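Local coordinates for protein maleylacetoacetate isomerase (Anaeromyxobacter dehalogenans, PDB 4IGJ) that probably catalyses the glutathione-dependent isomerisation of maleylacetoacetate, as a zeta-class member of the glutathione transferase superfamily, at residues Q132-A137 / R156-R161. Numbering follows the deposited sequence.
With SO4 (sulfate ion), chain C.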
loop_
_atom_site.group_PDB
_atom_site.type_symbol
_atom_site.label_atom_id
_atom_site.label_comp_id
_atom_site.label_asym_id
_atom_site.label_seq_id
_atom_site.Cartn_x
_atom_site.Cartn_y
_atom_site.Cartn_z
ATOM N N GLN A 132 6.468 5.113 -2.918
ATOM C CA GLN A 132 6.994 5.683 -1.688
ATOM C C GLN A 132 7.946 4.759 -0.916
ATOM O O GLN A 132 8.961 5.234 -0.418
ATOM C CB GLN A 132 5.868 6.211 -0.781
ATOM C CG GLN A 132 6.349 7.027 0.429
ATOM C CD GLN A 132 6.830 6.192 1.596
ATOM O OE1 GLN A 132 6.479 5.017 1.736
ATOM N NE2 GLN A 132 7.638 6.805 2.456
ATOM N N PRO A 133 7.642 3.440 -0.812
ATOM C CA PRO A 133 8.562 2.612 -0.015
ATOM C C PRO A 133 9.997 2.631 -0.553
ATOM O O PRO A 133 10.933 2.492 0.235
ATOM C CB PRO A 133 7.960 1.201 -0.142
ATOM C CG PRO A 133 6.488 1.464 -0.339
ATOM C CD PRO A 133 6.457 2.666 -1.238
ATOM N N MET A 134 10.164 2.829 -1.857
ATOM C CA MET A 134 11.498 2.789 -2.440
ATOM C C MET A 134 12.271 4.067 -2.172
ATOM O O MET A 134 13.455 4.149 -2.475
ATOM C CB MET A 134 11.419 2.493 -3.940
ATOM C CG MET A 134 11.449 0.985 -4.294
ATOM S SD MET A 134 10.170 0.030 -3.464
ATOM C CE MET A 134 8.742 0.872 -4.094
ATOM N N GLN A 135 11.601 5.068 -1.605
ATOM C CA GLN A 135 12.286 6.295 -1.235
ATOM C C GLN A 135 12.065 6.679 0.225
ATOM O O GLN A 135 12.227 7.843 0.588
ATOM C CB GLN A 135 11.912 7.442 -2.189
ATOM C CG GLN A 135 10.410 7.669 -2.368
ATOM C CD GLN A 135 9.912 8.946 -1.710
ATOM O OE1 GLN A 135 9.045 9.631 -2.242
ATOM N NE2 GLN A 135 10.455 9.267 -0.545
ATOM N N ASN A 136 11.726 5.715 1.080
ATOM C CA ASN A 136 11.581 6.081 2.488
ATOM C C ASN A 136 12.928 6.307 3.162
ATOM O O ASN A 136 13.964 5.895 2.638
ATOM C CB ASN A 136 10.620 5.163 3.273
ATOM C CG ASN A 136 11.265 3.877 3.798
ATOM O OD1 ASN A 136 12.460 3.804 4.075
ATOM N ND2 ASN A 136 10.436 2.857 3.975
ATOM N N ALA A 137 12.909 6.959 4.317
ATOM C CA ALA A 137 14.136 7.449 4.944
ATOM C C ALA A 137 15.178 6.370 5.229
ATOM O O ALA A 137 16.360 6.558 4.935
ATOM C CB ALA A 137 13.807 8.225 6.215
ATOM N N ARG A 156 15.152 8.885 -7.712
ATOM C CA ARG A 156 14.679 9.385 -8.996
ATOM C C ARG A 156 14.235 8.255 -9.920
ATOM O O ARG A 156 13.241 8.384 -10.626
ATOM C CB ARG A 156 15.743 10.248 -9.679
ATOM C CG ARG A 156 15.850 11.657 -9.124
ATOM C CD ARG A 156 16.840 12.511 -9.950
ATOM N NE ARG A 156 18.217 12.042 -9.851
ATOM C CZ ARG A 156 19.062 12.418 -8.899
ATOM N NH1 ARG A 156 18.679 13.272 -7.959
ATOM N NH2 ARG A 156 20.299 11.940 -8.886
ATOM N N PHE A 157 14.957 7.138 -9.897
ATOM C CA PHE A 157 14.600 6.017 -10.753
ATOM C C PHE A 157 13.233 5.445 -10.384
ATOM O O PHE A 157 12.381 5.240 -11.249
ATOM C CB PHE A 157 15.658 4.914 -10.681
ATOM C CG PHE A 157 15.282 3.678 -11.448
ATOM C CD1 PHE A 157 15.504 3.598 -12.814
ATOM C CD2 PHE A 157 14.682 2.602 -10.805
ATOM C CE1 PHE A 157 15.146 2.462 -13.522
ATOM C CE2 PHE A 157 14.323 1.459 -11.510
ATOM C CZ PHE A 157 14.556 1.393 -12.869
ATOM N N PHE A 158 13.040 5.173 -9.099
ATOM C CA PHE A 158 11.810 4.520 -8.663
ATOM C C PHE A 158 10.612 5.457 -8.647
ATOM O O PHE A 158 9.492 5.047 -8.949
ATOM C CB PHE A 158 12.011 3.821 -7.317
ATOM C CG PHE A 158 12.720 2.502 -7.436
ATOM C CD1 PHE A 158 12.050 1.393 -7.941
ATOM C CD2 PHE A 158 14.045 2.367 -7.060
ATOM C CE1 PHE A 158 12.695 0.181 -8.071
ATOM C CE2 PHE A 158 14.696 1.153 -7.183
ATOM C CZ PHE A 158 14.018 0.060 -7.692
ATOM N N ILE A 159 10.836 6.723 -8.317
ATOM C CA ILE A 159 9.755 7.695 -8.409
ATOM C C ILE A 159 9.296 7.895 -9.859
ATOM O O ILE A 159 8.095 7.907 -10.130
ATOM C CB ILE A 159 10.151 9.031 -7.754
ATOM C CG1 ILE A 159 10.344 8.832 -6.242
ATOM C CG2 ILE A 159 9.115 10.108 -8.048
ATOM C CD1 ILE A 159 10.911 10.050 -5.519
ATOM N N ALA A 160 10.248 8.028 -10.785
ATOM C CA ALA A 160 9.926 8.191 -12.202
ATOM C C ALA A 160 9.131 6.990 -12.699
ATOM O O ALA A 160 8.131 7.142 -13.407
ATOM C CB ALA A 160 11.200 8.371 -13.032
ATOM N N ARG A 161 9.592 5.799 -12.327
ATOM C CA ARG A 161 8.906 4.559 -12.671
ATOM C C ARG A 161 7.455 4.581 -12.192
ATOM O O ARG A 161 6.530 4.252 -12.948
ATOM C CB ARG A 161 9.647 3.373 -12.055
ATOM C CG ARG A 161 8.952 2.046 -12.243
ATOM C CD ARG A 161 9.901 0.892 -11.987
ATOM N NE ARG A 161 9.390 -0.341 -12.568
ATOM C CZ ARG A 161 9.747 -0.795 -13.762
ATOM N NH1 ARG A 161 10.628 -0.123 -14.493
ATOM N NH2 ARG A 161 9.232 -1.924 -14.224
HETATM S S SO4 C . 8.893 10.518 2.803
HETATM O O1 SO4 C . 9.958 11.132 2.031
HETATM O O2 SO4 C . 8.059 9.719 1.912
HETATM O O3 SO4 C . 8.115 11.577 3.424
HETATM O O4 SO4 C . 9.470 9.686 3.846
#
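Met134 lies across the ring of Phe158, and its methylene rather than its sulfur makes the close approach: CG sits 3.8 Å from the ring centroid, 16° off the ring normal, a CH-pi contact. Met134 SD stands farther back above the same face, 5.3 Å from the Phe158 centroid, adding a more distant Met-aromatic contact. The bend at chi2 turns SD away from the ring, leaving CG as the near atom. The two CB atoms of Met134 and Phe158 also meet, at 3.7 Å, while Phe157 CD2 lies over the opposite face of the Phe158 ring, which is thus sandwiched.

Beside this tight apolar patch the contact becomes looser, and its polar groups turn to partners other than the helix segment. Gln135 meets Ile159 through CG and OE1, the latter 3.8 Å from Ile159 CD1. This buried oxygen is satisfied by Gln193 and Asn196, and the amide's other end faces away from helix 150-171: Gln135 NE2 donates to sulfate O1 at 3.2 Å, bent to 145°. Gln132, partly exposed and not touching 156-161, gives a straighter bond (169°) from NE2 to sulfate O2 at 3.0 Å; Ser34 also binds this anion, probably from the crystallisation liquor.

One loop thus packs on helix 150-171 and offers Gln132, one of the residues binding a second glutathione, at the cleft between the domains, as in other GSTs.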